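Side-chain contacts in peroxisomal acyl-CoA oxidase 1A (Solanum lycopersicum, PDB 2FON), which probably catalyses the FAD-dependent oxidation of fatty acyl-CoA in peroxisomal beta-oxidation: residues 124-129 with 144-149; 173-178 with 265-270. All blocks are in the same frame, centred on the assembly; numbering follows the deposited sequence.

Overall arrangement
Contact 1 (124-129 with 144-149) joins two successive helices that come just ahead of the first strand of the mixed sheet, and contact 2 (173-178 with 265-270) lies in that sheet, spanning two of its strands across a third. They follow one another along the chain and fall on the same side of its centre; their own centres are about 23 Å apart and their nearest atoms about 11 Å apart, so they do not touch. Contact 1 is buried and close to the cofactor: the side chain of Phe125 is about 9 Å from a bound FAD. Contact 2 is at the surface, away from the flavin site.

Contact 1 (124-129 with 144-149); sequences MFIPAI and LAYKMQ
The ring of Phe125 presents its edge to Ala145, whose CB lies in the ring plane 3.9 Å from Phe125 CE2. One face of the same ring is taken by Ile129, one helical turn further along the same helix, with Ile129 CD1 3.7 Å above the plane and displaced toward the rim. With CG anti to the backbone N (chi1 174°), the Phe125 side chain swings its ring toward the second helix, although it starts out across it.

The second flat group, the phenol of Tyr146, is approached obliquely by Ile126. Here the delta methyl does most of the work: Ile126 CD1 is 3.5 Å from Tyr146 CE2. The other branch reaches further along the ring, with Ile126 CG2 4.0 Å from Tyr146 OH. The same CD1 also packs 3.8 Å from Ala145 CB, and the small methyl of Ala145 is thus met by both Phe125 and Ile126. Ile126 leaves its backbone toward the second helix and has the most surface buried in the contact.

The two helices, 118-132 and 135-146, follow one another in the chain and form a helical hairpin within the N-terminal region of the oxidase. Helix 135-146 ends in a Schellman motif with Met148 at positive phi, and Ala145 O is hydrogen-bonded by His121 NE2 from the first helix. Phe125 also packs on Ile150 and on Val206 of strand 204-213, while Met124 and Ala128 touch Tyr154, an FAD-binding residue.

Chemically the interface between the two segments is almost entirely apolar, made of aliphatic and aromatic carbon, with the Tyr146 hydroxyl only brushed by a methyl group, so shape and burial rather than directed bonds hold these turns together, and polar links such as that of His121 come from outside them.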
ATOM      1  N   MET B 124      12.321 -19.409  14.901  1.00 66.94           N
ATOM      2  CA  MET B 124      11.163 -19.820  15.718  1.00 67.69           C
ATOM      3  C   MET B 124      11.274 -21.244  16.293  1.00 67.90           C
ATOM      4  O   MET B 124      10.923 -21.457  17.452  1.00 68.24           O
ATOM      5  CB  MET B 124       9.855 -19.698  14.935  1.00 68.46           C
ATOM      6  CG  MET B 124       9.407 -18.275  14.590  1.00 73.73           C
ATOM      7  SD  MET B 124       8.607 -17.295  15.919  1.00 83.24           S
ATOM      8  CE  MET B 124       6.923 -17.938  15.957  1.00 83.24           C
ATOM      9  N   PHE B 125      11.752 -22.206  15.488  1.00 67.35           N
ATOM     10  CA  PHE B 125      11.833 -23.613  15.881  1.00 66.63           C
ATOM     11  C   PHE B 125      12.813 -23.786  17.022  1.00 67.42           C
ATOM     12  O   PHE B 125      12.484 -24.372  18.034  1.00 69.04           O
ATOM     13  CB  PHE B 125      12.221 -24.475  14.674  1.00 66.40           C
ATOM     14  CG  PHE B 125      12.473 -25.938  14.981  1.00 65.91           C
ATOM     15  CD1 PHE B 125      11.409 -26.829  15.144  1.00 65.27           C
ATOM     16  CD2 PHE B 125      13.779 -26.436  15.046  1.00 66.12           C
ATOM     17  CE1 PHE B 125      11.622 -28.196  15.380  1.00 63.02           C
ATOM     18  CE2 PHE B 125      14.019 -27.803  15.309  1.00 66.38           C
ATOM     19  CZ  PHE B 125      12.928 -28.687  15.478  1.00 66.20           C
ATOM     20  N   ILE B 126      14.027 -23.277  16.891  1.00 67.40           N
ATOM     21  CA  ILE B 126      14.931 -23.343  17.997  1.00 66.38           C
ATOM     22  C   ILE B 126      14.425 -22.533  19.202  1.00 66.24           C
ATOM     23  O   ILE B 126      14.391 -23.065  20.313  1.00 66.54           O
ATOM     24  CB  ILE B 126      16.273 -22.880  17.592  1.00 66.46           C
ATOM     25  CG1 ILE B 126      16.821 -23.863  16.554  1.00 66.41           C
ATOM     26  CG2 ILE B 126      17.157 -22.705  18.854  1.00 65.86           C
ATOM     27  CD1 ILE B 126      18.351 -23.847  16.384  1.00 64.00           C
ATOM     28  N   PRO B 127      14.081 -21.237  19.021  1.00 65.37           N
ATOM     29  CA  PRO B 127      13.550 -20.540  20.220  1.00 64.83           C
ATOM     30  C   PRO B 127      12.390 -21.215  20.956  1.00 64.09           C
ATOM     31  O   PRO B 127      12.293 -21.114  22.185  1.00 63.79           O
ATOM     32  CB  PRO B 127      13.216 -19.132  19.715  1.00 64.15           C
ATOM     33  CG  PRO B 127      14.221 -18.945  18.585  1.00 64.14           C
ATOM     34  CD  PRO B 127      14.280 -20.301  17.900  1.00 64.90           C
ATOM     35  N   ALA B 128      11.571 -21.959  20.246  1.00 63.53           N
ATOM     36  CA  ALA B 128      10.469 -22.656  20.924  1.00 63.81           C
ATOM     37  C   ALA B 128      10.956 -23.810  21.791  1.00 63.81           C
ATOM     38  O   ALA B 128      10.457 -24.024  22.909  1.00 64.55           O
ATOM     39  CB  ALA B 128       9.394 -23.140  19.931  1.00 63.68           C
ATOM     40  N   ILE B 129      11.928 -24.553  21.296  1.00 63.20           N
ATOM     41  CA  ILE B 129      12.472 -25.622  22.102  1.00 63.07           C
ATOM     42  C   ILE B 129      13.192 -25.076  23.346  1.00 63.63           C
ATOM     43  O   ILE B 129      12.898 -25.507  24.480  1.00 63.22           O
ATOM     44  CB  ILE B 129      13.338 -26.552  21.263  1.00 63.06           C
ATOM     45  CG1 ILE B 129      12.443 -27.160  20.165  1.00 62.68           C
ATOM     46  CG2 ILE B 129      13.943 -27.619  22.151  1.00 61.20           C
ATOM     47  CD1 ILE B 129      13.160 -27.993  19.124  1.00 63.05           C
ATOM     48  N   LEU B 144      20.991 -31.336  17.538  1.00 65.81           N
ATOM     49  CA  LEU B 144      20.541 -31.704  16.198  1.00 66.37           C
ATOM     50  C   LEU B 144      20.222 -30.483  15.330  1.00 66.93           C
ATOM     51  O   LEU B 144      20.741 -30.335  14.227  1.00 67.53           O
ATOM     52  CB  LEU B 144      19.308 -32.615  16.290  1.00 66.85           C
ATOM     53  CG  LEU B 144      19.499 -34.024  16.912  1.00 66.45           C
ATOM     54  CD1 LEU B 144      18.210 -34.820  16.878  1.00 62.51           C
ATOM     55  CD2 LEU B 144      20.693 -34.814  16.256  1.00 64.02           C
ATOM     56  N   ALA B 145      19.355 -29.602  15.831  1.00 67.39           N
ATOM     57  CA  ALA B 145      18.995 -28.357  15.141  1.00 66.66           C
ATOM     58  C   ALA B 145      20.184 -27.414  14.899  1.00 66.95           C
ATOM     59  O   ALA B 145      20.200 -26.749  13.877  1.00 66.75           O
ATOM     60  CB  ALA B 145      17.909 -27.640  15.903  1.00 65.47           C
ATOM     61  N   TYR B 146      21.140 -27.337  15.841  1.00 67.63           N
ATOM     62  CA  TYR B 146      22.320 -26.466  15.690  1.00 68.61           C
ATOM     63  C   TYR B 146      23.207 -26.849  14.533  1.00 68.92           C
ATOM     64  O   TYR B 146      23.773 -25.969  13.865  1.00 67.85           O
ATOM     65  CB  TYR B 146      23.162 -26.341  16.954  1.00 69.52           C
ATOM     66  CG  TYR B 146      22.543 -25.479  18.012  1.00 71.19           C
ATOM     67  CD1 TYR B 146      22.865 -25.634  19.370  1.00 73.93           C
ATOM     68  CD2 TYR B 146      21.612 -24.545  17.675  1.00 73.94           C
ATOM     69  CE1 TYR B 146      22.264 -24.835  20.364  1.00 74.49           C
ATOM     70  CE2 TYR B 146      21.003 -23.748  18.626  1.00 76.10           C
ATOM     71  CZ  TYR B 146      21.315 -23.885  19.966  1.00 75.51           C
ATOM     72  OH  TYR B 146      20.663 -23.029  20.850  1.00 74.73           O
ATOM     73  N   LYS B 147      23.312 -28.155  14.280  1.00 70.24           N
ATOM     74  CA  LYS B 147      24.051 -28.651  13.103  1.00 71.56           C
ATOM     75  C   LYS B 147      23.146 -28.945  11.934  1.00 72.15           C
ATOM     76  O   LYS B 147      23.598 -29.474  10.925  1.00 73.11           O
ATOM     77  CB  LYS B 147      24.856 -29.905  13.413  1.00 71.12           C
ATOM     78  CG  LYS B 147      25.912 -29.695  14.425  1.00 73.22           C
ATOM     79  CD  LYS B 147      26.354 -31.019  14.946  1.00 77.75           C
ATOM     80  CE  LYS B 147      26.436 -31.037  16.462  1.00 80.45           C
ATOM     81  NZ  LYS B 147      26.969 -32.393  16.862  1.00 85.75           N
ATOM     82  N   MET B 148      21.860 -28.661  12.074  1.00 72.27           N
ATOM     83  CA  MET B 148      20.960 -28.901  10.976  1.00 73.36           C
ATOM     84  C   MET B 148      20.996 -30.319  10.532  1.00 72.31           C
ATOM     85  O   MET B 148      20.908 -30.559   9.345  1.00 73.12           O
ATOM     86  CB  MET B 148      21.292 -28.020   9.756  1.00 73.26           C
ATOM     87  CG  MET B 148      21.222 -26.520  10.036  1.00 76.24           C
ATOM     88  SD  MET B 148      21.013 -25.487   8.583  1.00 77.16           S
ATOM     89  CE  MET B 148      19.295 -25.871   8.314  1.00 78.32           C
ATOM     90  N   GLN B 149      21.137 -31.263  11.454  1.00 71.90           N
ATOM     91  CA  GLN B 149      20.798 -32.652  11.150  1.00 71.37           C
ATOM     92  C   GLN B 149      19.280 -32.815  11.123  1.00 70.75           C
ATOM     93  O   GLN B 149      18.792 -33.878  10.782  1.00 71.50           O
ATOM     94  CB  GLN B 149      21.407 -33.627  12.149  1.00 72.01           C
ATOM     95  CG  GLN B 149      22.973 -33.746  12.069  1.00 75.11           C
ATOM     96  CD  GLN B 149      23.602 -34.217  13.363  1.00 75.23           C
ATOM     97  OE1 GLN B 149      23.171 -35.204  13.967  1.00 77.25           O
ATOM     98  NE2 GLN B 149      24.605 -33.492  13.812  1.00 75.88           N
TER

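Contact 2 (173-178 with 265-270); sequences TFDPQT and HVRIPR
Arg267, Phe174 and Arg270 bury the most surface here, and they form two separate patches, one ionic and one apolar. In the first, the extended chain of Arg267 brings its guanidinium to Asp175, and Arg267 NH1 donates a hydrogen bond to Asp175 OD1 at 3.2 Å as part of a salt bridge. The bond is bent, with an N-H...O angle of 144°. Asp175 OD1 is met from above the carboxylate, the nitrogen standing 49° out of that plane, and the two flat groups are 68° apart; this is a single-point link rather than a flat bidentate pair. The methyl of Thr178 lies in the guanidinium plane at its edge, with Thr178 CG2 3.8 Å from Arg267 NH1. A long, weak ion pair with Glu180 gives this nitrogen a second acidic neighbour.

In the second patch the aliphatic part of Arg270 runs obliquely past the ring of Phe174. Arg270 CD is 3.7 Å from Phe174 CE1, and CG of Arg270 is 3.8 Å from the same carbon. The Arg270 chain then bends at its third torsion, and its guanidinium ends almost perpendicular to the ring, with NH1 hydrogen-bonded to Val280 O.

Segment 173-178 runs from strand 171-175 into the turn of a beta hairpin with strand 180-184, in the region matching the acyl-CoA dehydrogenase middle domain. Strands 171-175 and 266-269 are not direct neighbours in the mixed sheet: strand 180-184 lies between them and pairs antiparallel with both, through Thr173 with Val182 and Ile268 with Phe181. The contact therefore reaches over that middle strand, where Phe181 meets the Phe174 ring edge-to-face and also touches Arg270. Beyond strand 171-175, the parallel strand 204-213 continues the sheet and supplies Thr213 against Phe174.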
ATOM      1  N   THR B 173      -3.779 -36.101  21.889  1.00 64.90           N
ATOM      2  CA  THR B 173      -4.562 -36.873  22.831  1.00 66.30           C
ATOM      3  C   THR B 173      -3.708 -37.948  23.439  1.00 66.81           C
ATOM      4  O   THR B 173      -3.207 -38.826  22.747  1.00 68.16           O
ATOM      5  CB  THR B 173      -5.803 -37.527  22.174  1.00 66.86           C
ATOM      6  OG1 THR B 173      -6.585 -36.517  21.519  1.00 68.60           O
ATOM      7  CG2 THR B 173      -6.680 -38.175  23.224  1.00 65.45           C
ATOM      8  N   PHE B 174      -3.535 -37.900  24.748  1.00 66.47           N
ATOM      9  CA  PHE B 174      -2.590 -38.776  25.308  1.00 66.06           C
ATOM     10  C   PHE B 174      -3.148 -40.178  25.275  1.00 67.69           C
ATOM     11  O   PHE B 174      -4.356 -40.391  25.505  1.00 68.19           O
ATOM     12  CB  PHE B 174      -2.220 -38.360  26.713  1.00 65.38           C
ATOM     13  CG  PHE B 174      -1.242 -39.269  27.322  1.00 64.24           C
ATOM     14  CD1 PHE B 174       0.046 -39.325  26.831  1.00 62.83           C
ATOM     15  CD2 PHE B 174      -1.628 -40.153  28.306  1.00 65.31           C
ATOM     16  CE1 PHE B 174       0.965 -40.202  27.325  1.00 62.05           C
ATOM     17  CE2 PHE B 174      -0.715 -41.046  28.840  1.00 66.03           C
ATOM     18  CZ  PHE B 174       0.605 -41.063  28.342  1.00 66.22           C
ATOM     19  N   ASP B 175      -2.263 -41.137  25.009  1.00 68.69           N
ATOM     20  CA  ASP B 175      -2.617 -42.553  25.018  1.00 69.63           C
ATOM     21  C   ASP B 175      -1.899 -43.378  26.138  1.00 70.21           C
ATOM     22  O   ASP B 175      -0.838 -43.991  25.913  1.00 69.75           O
ATOM     23  CB  ASP B 175      -2.342 -43.107  23.619  1.00 69.89           C
ATOM     24  CG  ASP B 175      -2.831 -44.530  23.420  1.00 71.05           C
ATOM     25  OD1 ASP B 175      -3.350 -44.750  22.319  1.00 74.56           O
ATOM     26  OD2 ASP B 175      -2.673 -45.426  24.286  1.00 71.50           O
ATOM     27  N   PRO B 176      -2.506 -43.442  27.340  1.00 71.02           N
ATOM     28  CA  PRO B 176      -1.934 -44.222  28.462  1.00 71.29           C
ATOM     29  C   PRO B 176      -1.528 -45.653  28.101  1.00 71.78           C
ATOM     30  O   PRO B 176      -0.462 -46.081  28.560  1.00 71.99           O
ATOM     31  CB  PRO B 176      -3.050 -44.217  29.525  1.00 70.85           C
ATOM     32  CG  PRO B 176      -4.295 -43.786  28.776  1.00 71.21           C
ATOM     33  CD  PRO B 176      -3.788 -42.825  27.724  1.00 71.11           C
ATOM     34  N   GLN B 177      -2.338 -46.370  27.300  1.00 72.07           N
ATOM     35  CA  GLN B 177      -1.996 -47.738  26.839  1.00 72.95           C
ATOM     36  C   GLN B 177      -0.646 -47.808  26.104  1.00 72.49           C
ATOM     37  O   GLN B 177      -0.007 -48.850  26.074  1.00 71.90           O
ATOM     38  CB  GLN B 177      -3.054 -48.309  25.879  1.00 73.06           C
ATOM     39  CG  GLN B 177      -4.515 -48.458  26.357  1.00 74.71           C
ATOM     40  CD  GLN B 177      -5.519 -48.379  25.163  1.00 75.26           C
ATOM     41  OE1 GLN B 177      -5.267 -47.680  24.158  1.00 78.28           O
ATOM     42  NE2 GLN B 177      -6.653 -49.084  25.277  1.00 77.70           N
ATOM     43  N   THR B 178      -0.213 -46.696  25.501  1.00 72.94           N
ATOM     44  CA  THR B 178       0.972 -46.750  24.623  1.00 72.43           C
ATOM     45  C   THR B 178       2.093 -45.698  24.814  1.00 72.27           C
ATOM     46  O   THR B 178       3.108 -45.752  24.104  1.00 72.53           O
ATOM     47  CB  THR B 178       0.533 -46.939  23.116  1.00 72.99           C
ATOM     48  OG1 THR B 178       1.317 -47.973  22.494  1.00 74.61           O
ATOM     49  CG2 THR B 178       0.580 -45.654  22.314  1.00 70.35           C
ATOM     50  N   HIS B 265      -4.307 -38.968  12.923  1.00 67.58           N
ATOM     51  CA  HIS B 265      -3.892 -39.775  14.076  1.00 66.80           C
ATOM     52  C   HIS B 265      -2.408 -40.077  14.028  1.00 66.34           C
ATOM     53  O   HIS B 265      -1.985 -41.191  13.963  1.00 67.14           O
ATOM     54  CB  HIS B 265      -4.745 -41.050  14.200  1.00 66.66           C
ATOM     55  CG  HIS B 265      -6.216 -40.775  14.286  1.00 67.97           C
ATOM     56  ND1 HIS B 265      -7.010 -40.605  13.169  1.00 68.85           N
ATOM     57  CD2 HIS B 265      -7.032 -40.605  15.353  1.00 66.96           C
ATOM     58  CE1 HIS B 265      -8.256 -40.375  13.545  1.00 67.90           C
ATOM     59  NE2 HIS B 265      -8.292 -40.354  14.864  1.00 68.00           N
ATOM     60  N   VAL B 266      -1.594 -39.053  14.047  1.00 67.16           N
ATOM     61  CA  VAL B 266      -0.186 -39.277  13.987  1.00 66.88           C
ATOM     62  C   VAL B 266       0.289 -39.476  15.389  1.00 68.40           C
ATOM     63  O   VAL B 266      -0.133 -38.751  16.308  1.00 69.13           O
ATOM     64  CB  VAL B 266       0.522 -38.165  13.331  1.00 66.31           C
ATOM     65  CG1 VAL B 266       1.991 -38.200  13.683  1.00 63.78           C
ATOM     66  CG2 VAL B 266       0.318 -38.314  11.850  1.00 66.47           C
ATOM     67  N   ARG B 267       1.141 -40.491  15.541  1.00 68.81           N
ATOM     68  CA  ARG B 267       1.541 -40.936  16.830  1.00 68.70           C
ATOM     69  C   ARG B 267       2.927 -40.515  17.151  1.00 69.28           C
ATOM     70  O   ARG B 267       3.850 -40.648  16.319  1.00 70.82           O
ATOM     71  CB  ARG B 267       1.340 -42.427  16.943  1.00 68.56           C
ATOM     72  CG  ARG B 267       0.019 -42.726  17.589  1.00 65.97           C
ATOM     73  CD  ARG B 267      -0.374 -44.105  17.323  1.00 65.50           C
ATOM     74  NE  ARG B 267      -1.827 -44.170  17.346  1.00 67.71           N
ATOM     75  CZ  ARG B 267      -2.548 -44.598  18.375  1.00 64.66           C
ATOM     76  NH1 ARG B 267      -1.945 -45.023  19.481  1.00 61.63           N
ATOM     77  NH2 ARG B 267      -3.875 -44.584  18.281  1.00 64.43           N
ATOM     78  N   ILE B 268       3.067 -39.971  18.355  1.00 69.00           N
ATOM     79  CA  ILE B 268       4.304 -39.331  18.782  1.00 68.62           C
ATOM     80  C   ILE B 268       4.697 -39.860  20.214  1.00 68.16           C
ATOM     81  O   ILE B 268       3.834 -40.274  20.976  1.00 68.62           O
ATOM     82  CB  ILE B 268       4.043 -37.799  18.573  1.00 68.90           C
ATOM     83  CG1 ILE B 268       4.891 -37.222  17.430  1.00 71.35           C
ATOM     84  CG2 ILE B 268       3.998 -36.936  19.865  1.00 68.81           C
ATOM     85  CD1 ILE B 268       4.947 -38.088  16.124  1.00 76.50           C
ATOM     86  N   PRO B 269       5.994 -39.948  20.573  1.00 67.64           N
ATOM     87  CA  PRO B 269       6.208 -40.321  22.005  1.00 66.25           C
ATOM     88  C   PRO B 269       5.888 -39.167  22.960  1.00 65.06           C
ATOM     89  O   PRO B 269       5.926 -38.035  22.569  1.00 64.41           O
ATOM     90  CB  PRO B 269       7.707 -40.625  22.089  1.00 65.37           C
ATOM     91  CG  PRO B 269       8.197 -40.656  20.703  1.00 66.09           C
ATOM     92  CD  PRO B 269       7.278 -39.784  19.871  1.00 67.69           C
ATOM     93  N   ARG B 270       5.577 -39.481  24.205  1.00 64.88           N
ATOM     94  CA  ARG B 270       5.253 -38.491  25.219  1.00 64.12           C
ATOM     95  C   ARG B 270       6.359 -37.460  25.486  1.00 63.90           C
ATOM     96  O   ARG B 270       6.057 -36.274  25.635  1.00 63.65           O
ATOM     97  CB  ARG B 270       4.883 -39.207  26.526  1.00 63.95           C
ATOM     98  CG  ARG B 270       4.279 -38.278  27.580  1.00 64.61           C
ATOM     99  CD  ARG B 270       4.023 -38.971  28.900  1.00 63.71           C
ATOM    100  NE  ARG B 270       5.083 -39.916  29.229  1.00 66.42           N
ATOM    101  CZ  ARG B 270       6.030 -39.713  30.139  1.00 66.47           C
ATOM    102  NH1 ARG B 270       6.073 -38.574  30.809  1.00 66.30           N
ATOM    103  NH2 ARG B 270       6.933 -40.660  30.379  1.00 65.23           N
TER